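Side-chain contacts in D-glycerate 2-kinase (Thermotoga maritima, PDB 2B8N), which catalyses the magnesium-dependent transfer of phosphate from ATP to D-glycerate, giving 2-phosphoglycerate, in the breakdown of serine: residues T157-K162 with Y232-S237; D224-L229 with R242-E247. One frame throughout, in Å; residues are numbered along the deposited sequence.

Contact 1. Residues T157-K162 with Y232-S237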
ATOM      1  N   THR A 157       1.736  15.047  15.956  1.00 29.05           N
ATOM      2  CA  THR A 157       1.469  14.632  14.569  1.00 29.18           C
ATOM      3  C   THR A 157       0.349  15.464  13.952  1.00 29.70           C
ATOM      4  O   THR A 157       0.500  16.065  12.883  1.00 30.03           O
ATOM      5  CB  THR A 157       1.006  13.139  14.526  1.00 28.77           C
ATOM      6  OG1 THR A 157       1.986  12.291  15.141  1.00 29.91           O
ATOM      7  CG2 THR A 157       0.791  12.665  13.120  1.00 28.90           C
ATOM      8  N   SER A 158      -0.775  15.503  14.656  1.00 29.69           N
ATOM      9  CA  SER A 158      -1.955  16.182  14.178  1.00 30.37           C
ATOM     10  C   SER A 158      -1.673  17.682  14.020  1.00 29.86           C
ATOM     11  O   SER A 158      -2.067  18.311  13.031  1.00 31.06           O
ATOM     12  CB  SER A 158      -3.107  15.923  15.147  1.00 30.42           C
ATOM     13  OG  SER A 158      -4.338  16.384  14.618  1.00 34.57           O
ATOM     14  N   ALA A 159      -0.954  18.243  14.983  1.00 28.10           N
ATOM     15  CA  ALA A 159      -0.527  19.629  14.908  1.00 27.20           C
ATOM     16  C   ALA A 159       0.303  19.861  13.669  1.00 27.47           C
ATOM     17  O   ALA A 159       0.160  20.889  13.003  1.00 26.14           O
ATOM     18  CB  ALA A 159       0.305  19.984  16.137  1.00 27.21           C
ATOM     19  N   LEU A 160       1.190  18.911  13.370  1.00 27.64           N
ATOM     20  CA  LEU A 160       2.082  19.059  12.227  1.00 29.27           C
ATOM     21  C   LEU A 160       1.335  18.953  10.885  1.00 29.88           C
ATOM     22  O   LEU A 160       1.530  19.803  10.000  1.00 30.16           O
ATOM     23  CB  LEU A 160       3.233  18.066  12.307  1.00 30.79           C
ATOM     24  CG  LEU A 160       4.406  18.480  13.206  1.00 32.09           C
ATOM     25  CD1 LEU A 160       5.360  17.306  13.370  1.00 35.57           C
ATOM     26  CD2 LEU A 160       5.171  19.682  12.659  1.00 30.98           C
ATOM     27  N   LEU A 161       0.475  17.940  10.759  1.00 29.45           N
ATOM     28  CA  LEU A 161      -0.420  17.822   9.603  1.00 29.80           C
ATOM     29  C   LEU A 161      -1.217  19.105   9.378  1.00 30.35           C
ATOM     30  O   LEU A 161      -1.177  19.720   8.302  1.00 29.77           O
ATOM     31  CB  LEU A 161      -1.392  16.681   9.817  1.00 29.25           C
ATOM     32  CG  LEU A 161      -0.723  15.312   9.717  1.00 32.22           C
ATOM     33  CD1 LEU A 161      -1.512  14.265  10.503  1.00 32.05           C
ATOM     34  CD2 LEU A 161      -0.557  14.925   8.241  1.00 30.39           C
ATOM     35  N   LYS A 162      -1.933  19.523  10.411  1.00 30.20           N
ATOM     36  CA  LYS A 162      -2.746  20.711  10.288  1.00 30.66           C
ATOM     37  C   LYS A 162      -1.899  21.908   9.850  1.00 30.30           C
ATOM     38  O   LYS A 162      -2.348  22.726   9.048  1.00 30.98           O
ATOM     39  CB  LYS A 162      -3.515  21.008  11.575  1.00 32.45           C
ATOM     40  CG  LYS A 162      -4.674  20.050  11.814  1.00 35.18           C
ATOM     41  CD  LYS A 162      -5.564  20.539  12.938  1.00 39.27           C
ATOM     42  CE  LYS A 162      -6.667  19.539  13.242  1.00 42.89           C
ATOM     43  NZ  LYS A 162      -6.109  18.234  13.698  1.00 40.00           N
ATOM     44  N   TYR A 232       7.223  25.118  12.552  1.00 27.54           N
ATOM     45  CA  TYR A 232       5.760  25.185  12.548  1.00 28.04           C
ATOM     46  C   TYR A 232       5.183  25.711  13.870  1.00 28.73           C
ATOM     47  O   TYR A 232       3.973  25.646  14.092  1.00 28.96           O
ATOM     48  CB  TYR A 232       5.167  23.822  12.162  1.00 28.29           C
ATOM     49  CG  TYR A 232       5.559  23.410  10.755  1.00 29.68           C
ATOM     50  CD1 TYR A 232       4.894  23.932   9.653  1.00 31.63           C
ATOM     51  CD2 TYR A 232       6.618  22.536  10.524  1.00 31.07           C
ATOM     52  CE1 TYR A 232       5.252  23.590   8.367  1.00 26.06           C
ATOM     53  CE2 TYR A 232       6.981  22.182   9.229  1.00 34.41           C
ATOM     54  CZ  TYR A 232       6.286  22.725   8.158  1.00 30.07           C
ATOM     55  OH  TYR A 232       6.612  22.394   6.875  1.00 27.45           O
ATOM     56  N   GLY A 233       6.050  26.240  14.737  1.00 28.53           N
ATOM     57  CA  GLY A 233       5.641  26.801  16.022  1.00 27.06           C
ATOM     58  C   GLY A 233       4.906  25.840  16.938  1.00 26.74           C
ATOM     59  O   GLY A 233       3.997  26.251  17.641  1.00 25.91           O
ATOM     60  N   ILE A 234       5.281  24.566  16.948  1.00 27.00           N
ATOM     61  CA  ILE A 234       4.602  23.605  17.813  1.00 28.23           C
ATOM     62  C   ILE A 234       5.313  23.493  19.162  1.00 29.23           C
ATOM     63  O   ILE A 234       6.448  23.012  19.237  1.00 30.49           O
ATOM     64  CB  ILE A 234       4.457  22.244  17.121  1.00 28.58           C
ATOM     65  CG1 ILE A 234       3.511  22.388  15.920  1.00 32.26           C
ATOM     66  CG2 ILE A 234       3.902  21.198  18.092  1.00 29.50           C
ATOM     67  CD1 ILE A 234       3.747  21.404  14.812  1.00 34.47           C
ATOM     68  N   GLU A 235       4.637  23.950  20.217  1.00 28.78           N
ATOM     69  CA  GLU A 235       5.174  23.908  21.574  1.00 28.03           C
ATOM     70  C   GLU A 235       5.200  22.453  22.089  1.00 28.00           C
ATOM     71  O   GLU A 235       4.286  21.676  21.818  1.00 26.52           O
ATOM     72  CB  GLU A 235       4.349  24.817  22.496  1.00 27.43           C
ATOM     73  N   THR A 236       6.263  22.101  22.823  1.00 29.67           N
ATOM     74  CA  THR A 236       6.491  20.730  23.343  1.00 30.03           C
ATOM     75  C   THR A 236       7.109  20.732  24.756  1.00 29.90           C
ATOM     76  O   THR A 236       7.837  21.663  25.124  1.00 30.61           O
ATOM     77  CB  THR A 236       7.475  19.947  22.445  1.00 30.66           C
ATOM     78  OG1 THR A 236       8.709  20.672  22.329  1.00 31.51           O
ATOM     79  CG2 THR A 236       6.892  19.736  21.073  1.00 32.29           C
ATOM     80  N   SER A 237       6.858  19.674  25.526  1.00 28.55           N
ATOM     81  CA  SER A 237       7.374  19.573  26.899  1.00 28.00           C
ATOM     82  C   SER A 237       8.923  19.537  26.983  1.00 28.23           C
ATOM     83  O   SER A 237       9.613  19.493  25.965  1.00 27.86           O
ATOM     84  CB  SER A 237       6.762  18.341  27.604  1.00 28.53           C
ATOM     85  OG  SER A 237       6.896  17.138  26.853  1.00 27.97           O
TER

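Contact 2. Residues D224-L229 with R242-E247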
ATOM      1  N   ASP A 224      17.519  18.440  13.307  1.00 26.04           N
ATOM      2  CA  ASP A 224      16.458  18.492  12.299  1.00 26.03           C
ATOM      3  C   ASP A 224      15.080  18.413  12.973  1.00 26.44           C
ATOM      4  O   ASP A 224      14.190  19.188  12.672  1.00 25.61           O
ATOM      5  CB  ASP A 224      16.620  17.367  11.259  1.00 26.08           C
ATOM      6  CG  ASP A 224      17.920  17.466  10.489  1.00 25.73           C
ATOM      7  OD1 ASP A 224      18.301  18.602  10.153  1.00 32.43           O
ATOM      8  OD2 ASP A 224      18.577  16.428  10.229  1.00 21.75           O
ATOM      9  N   ALA A 225      14.915  17.492  13.911  1.00 27.55           N
ATOM     10  CA  ALA A 225      13.597  17.299  14.536  1.00 28.00           C
ATOM     11  C   ALA A 225      13.128  18.567  15.263  1.00 28.71           C
ATOM     12  O   ALA A 225      11.992  19.004  15.106  1.00 29.47           O
ATOM     13  CB  ALA A 225      13.640  16.139  15.482  1.00 27.00           C
ATOM     14  N   LEU A 226      14.023  19.161  16.043  1.00 28.64           N
ATOM     15  CA  LEU A 226      13.710  20.372  16.796  1.00 28.12           C
ATOM     16  C   LEU A 226      13.461  21.604  15.908  1.00 27.50           C
ATOM     17  O   LEU A 226      12.626  22.439  16.226  1.00 27.05           O
ATOM     18  CB  LEU A 226      14.838  20.659  17.785  1.00 28.07           C
ATOM     19  CG  LEU A 226      15.061  19.586  18.860  1.00 31.14           C
ATOM     20  CD1 LEU A 226      16.205  19.996  19.801  1.00 28.20           C
ATOM     21  CD2 LEU A 226      13.788  19.317  19.654  1.00 33.68           C
ATOM     22  N   LYS A 227      14.189  21.707  14.800  1.00 27.90           N
ATOM     23  CA  LYS A 227      13.980  22.776  13.827  1.00 27.93           C
ATOM     24  C   LYS A 227      12.626  22.671  13.118  1.00 27.95           C
ATOM     25  O   LYS A 227      12.032  23.691  12.773  1.00 29.09           O
ATOM     26  CB  LYS A 227      15.106  22.790  12.800  1.00 27.28           C
ATOM     27  CG  LYS A 227      16.419  23.184  13.403  1.00 29.36           C
ATOM     28  CD  LYS A 227      17.404  23.682  12.370  1.00 31.69           C
ATOM     29  CE  LYS A 227      18.527  24.463  13.055  1.00 34.42           C
ATOM     30  NZ  LYS A 227      18.017  25.666  13.808  1.00 33.61           N
ATOM     31  N   VAL A 228      12.138  21.449  12.908  1.00 27.40           N
ATOM     32  CA  VAL A 228      10.802  21.264  12.345  1.00 27.27           C
ATOM     33  C   VAL A 228       9.741  21.855  13.266  1.00 27.69           C
ATOM     34  O   VAL A 228       8.945  22.686  12.838  1.00 28.06           O
ATOM     35  CB  VAL A 228      10.475  19.807  12.095  1.00 26.03           C
ATOM     36  CG1 VAL A 228       8.982  19.651  11.721  1.00 24.53           C
ATOM     37  CG2 VAL A 228      11.382  19.273  10.993  1.00 25.90           C
ATOM     38  N   LEU A 229       9.750  21.423  14.525  1.00 27.21           N
ATOM     39  CA  LEU A 229       8.808  21.917  15.533  1.00 26.59           C
ATOM     40  C   LEU A 229       8.853  23.436  15.678  1.00 26.92           C
ATOM     41  O   LEU A 229       7.803  24.095  15.725  1.00 26.79           O
ATOM     42  CB  LEU A 229       9.088  21.263  16.881  1.00 26.19           C
ATOM     43  CG  LEU A 229       8.851  19.753  16.945  1.00 25.55           C
ATOM     44  CD1 LEU A 229       9.328  19.206  18.285  1.00 26.16           C
ATOM     45  CD2 LEU A 229       7.386  19.420  16.710  1.00 22.72           C
ATOM     46  N   ARG A 242      14.013  16.592  25.355  1.00 29.28           N
ATOM     47  CA  ARG A 242      15.175  15.806  25.776  1.00 30.54           C
ATOM     48  C   ARG A 242      15.124  14.339  25.314  1.00 27.46           C
ATOM     49  O   ARG A 242      16.158  13.691  25.229  1.00 27.73           O
ATOM     50  CB  ARG A 242      15.412  15.943  27.296  1.00 30.83           C
ATOM     51  CG  ARG A 242      14.507  15.119  28.188  1.00 35.51           C
ATOM     52  CD  ARG A 242      14.829  15.330  29.687  1.00 36.40           C
ATOM     53  NE  ARG A 242      15.932  14.475  30.153  1.00 46.01           N
ATOM     54  CZ  ARG A 242      17.098  14.896  30.657  1.00 47.40           C
ATOM     55  NH1 ARG A 242      17.358  16.194  30.800  1.00 45.61           N
ATOM     56  NH2 ARG A 242      18.017  14.003  31.040  1.00 45.26           N
ATOM     57  N   ALA A 243      13.940  13.831  24.998  1.00 26.70           N
ATOM     58  CA  ALA A 243      13.811  12.566  24.276  1.00 26.65           C
ATOM     59  C   ALA A 243      14.425  12.660  22.854  1.00 27.22           C
ATOM     60  O   ALA A 243      15.136  11.749  22.413  1.00 25.34           O
ATOM     61  CB  ALA A 243      12.366  12.178  24.204  1.00 26.58           C
ATOM     62  N   ILE A 244      14.151  13.777  22.170  1.00 27.66           N
ATOM     63  CA  ILE A 244      14.607  14.032  20.795  1.00 27.80           C
ATOM     64  C   ILE A 244      16.137  14.092  20.679  1.00 27.51           C
ATOM     65  O   ILE A 244      16.703  13.637  19.678  1.00 26.96           O
ATOM     66  CB  ILE A 244      13.913  15.311  20.238  1.00 27.44           C
ATOM     67  CG1 ILE A 244      12.464  14.980  19.893  1.00 29.53           C
ATOM     68  CG2 ILE A 244      14.602  15.859  19.007  1.00 27.54           C
ATOM     69  CD1 ILE A 244      11.550  16.189  19.650  1.00 28.77           C
ATOM     70  N   LEU A 245      16.790  14.592  21.728  1.00 27.85           N
ATOM     71  CA  LEU A 245      18.264  14.671  21.811  1.00 27.56           C
ATOM     72  C   LEU A 245      19.016  13.347  21.706  1.00 28.41           C
ATOM     73  O   LEU A 245      20.252  13.345  21.550  1.00 28.56           O
ATOM     74  CB  LEU A 245      18.677  15.298  23.136  1.00 27.97           C
ATOM     75  CG  LEU A 245      18.512  16.803  23.360  1.00 25.01           C
ATOM     76  CD1 LEU A 245      18.957  17.083  24.764  1.00 25.59           C
ATOM     77  CD2 LEU A 245      19.309  17.608  22.374  1.00 25.11           C
ATOM     78  N   GLN A 246      18.292  12.239  21.859  1.00 28.91           N
ATOM     79  CA  GLN A 246      18.849  10.910  21.652  1.00 29.84           C
ATOM     80  C   GLN A 246      18.840  10.677  20.150  1.00 29.89           C
ATOM     81  O   GLN A 246      17.765  10.621  19.522  1.00 31.83           O
ATOM     82  CB  GLN A 246      18.030   9.856  22.415  1.00 29.35           C
ATOM     83  CG  GLN A 246      17.787  10.247  23.889  1.00 35.10           C
ATOM     84  CD  GLN A 246      17.248   9.119  24.750  1.00 34.14           C
ATOM     85  OE1 GLN A 246      16.283   9.301  25.510  1.00 38.44           O
ATOM     86  NE2 GLN A 246      17.871   7.947  24.644  1.00 40.47           N
ATOM     87  N   GLU A 247      20.034  10.582  19.573  1.00 27.74           N
ATOM     88  CA  GLU A 247      20.155  10.494  18.141  1.00 27.16           C
ATOM     89  C   GLU A 247      19.813   9.093  17.687  1.00 26.24           C
ATOM     90  O   GLU A 247      20.074   8.121  18.417  1.00 25.58           O
ATOM     91  CB  GLU A 247      21.559  10.885  17.685  1.00 26.61           C
ATOM     92  CG  GLU A 247      21.664  11.092  16.189  1.00 27.15           C
ATOM     93  CD  GLU A 247      20.632  12.065  15.673  1.00 26.42           C
ATOM     94  OE1 GLU A 247      20.865  13.279  15.827  1.00 21.74           O
ATOM     95  OE2 GLU A 247      19.596  11.609  15.142  1.00 26.42           O
TER

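Contact 1. Residues T157-K162 with Y232-S237
Where a Schellman motif ends helix 222-231, the chain turns so that Tyr232 and Ile234 settle against Ala159 and Leu160 near the C-terminal end of helix 150-162. Gly233, with its positive phi of 58°, is the C-prime residue of the motif; its N bonds to Glu230 O, and Ile234 N reaches back to Leu229 O. This reversal carries Ile234 from the end of one helix onto the side of the other, within the helical part of the DUF4147 region.

Ile234 is the central side chain. Its CG1 branch stands anti to its own carbonyl carbon (chi1 -66°) and continues nearly extended into CD1, which is thereby thrust toward the helix between Ala159 and Leu160. Ala159 CB lies alongside this branch, 4.0 Å from Ile234 CD1 and equally 4.0 Å from Ile234 CG1. Leu160 crosses Ile234 at about a right angle, presenting its CG and CD2 to the isoleucine CD1; the modelled gap there is shorter than carbons allow and is doubtful in detail. The same CD2 methyl also serves Tyr232: it approaches the ring obliquely, 3.8 Å from Tyr232 CD2, and lies 4.2 Å from Tyr232 CB. No hydrogen bond joins the two segments, and the interface is wholly apolar.

Leu160 is buried because further groups close round it, among them Val228 of helix 222-231 and Ile170 and Val173 of helix 167-175. Leu156, one turn before Leu160 on helix 150-162, adds to the packing on Ile234. The polar end of the tyrosine is directed elsewhere: Tyr232 OH, at the far end of the ring, is hydrogen-bonded to Glu169 OE1.

Contact 2. Residues D224-L229 with R242-E247
Ile244 meets Ala225, Leu226 and Leu229 through aliphatic branches alone, with no ring, amide or carboxylate face between them. The carboxylates of Glu247 and Asp224 are bound elsewhere: Glu247 OE1 is hydrogen-bonded to Ser222 N, and Glu247 OE2 has a hydrogen bond with His176 NE2 and a salt bridge with Lys250 NZ, while Asp224 OD2 is hydrogen-bonded to Thr221 N.

Ile244 divides its two branches among three partners. The CG2 methyl, anti to the backbone N, faces Ala225 CB at 3.7 Å and Leu226 CD2 at 3.6 Å. The longer branch, with CG1 anti to the carbonyl carbon (chi1 -75°) and nearly extended beyond it, brings CD1 to 3.8 Å from Leu226 CD2. It also meets Leu229 CD1 at 4.0 Å, the two side chains meeting end on. Leu226, by contrast, runs alongside Ile244, pointing the other way, and its CD2 lies against both isoleucine methyls.

This is helix-helix packing within a helical hairpin: helix 222-231 and helix 238-244 follow one another in the chain, and Ala225, Leu226 and Leu229 fall on one side of the first. Ala225 and Ile244 have their CA atoms 7.1 Å apart, an approach consistent with the short alanine side chain. Cutting Ile244 back to an alanine would remove CG2 and CD1 and would probably leave a gap beside Ala225 CB, Leu226 CD2 and Leu229 CD1. Beyond the hairpin, Leu177 packs on Ile244 and Leu156 on Leu229, and the backbone O of Ile244 is hydrogen-bonded to Ser222 OG.

How the contacts relate
From the N terminus, the chain first passes 157-162, on helix 150-162 between the parallel strands 128-133 and 193-199. The other three segments follow strand 193-199 and precede strand 255-261. Contact 1 closes a long loop, with 69 residues between its segments, and contact 2 a short one of 12. The segments alternate, so the loops cross. Contact 1 ties helix 150-162 to the linker after helix 222-231, and contact 2 draws helix 238-244 back onto helix 222-231. They meet directly: Thr236 CG2 packs 3.7 Å from Leu229 CD1, and Leu160 CD2 lies 3.9 Å from Val228 CG1.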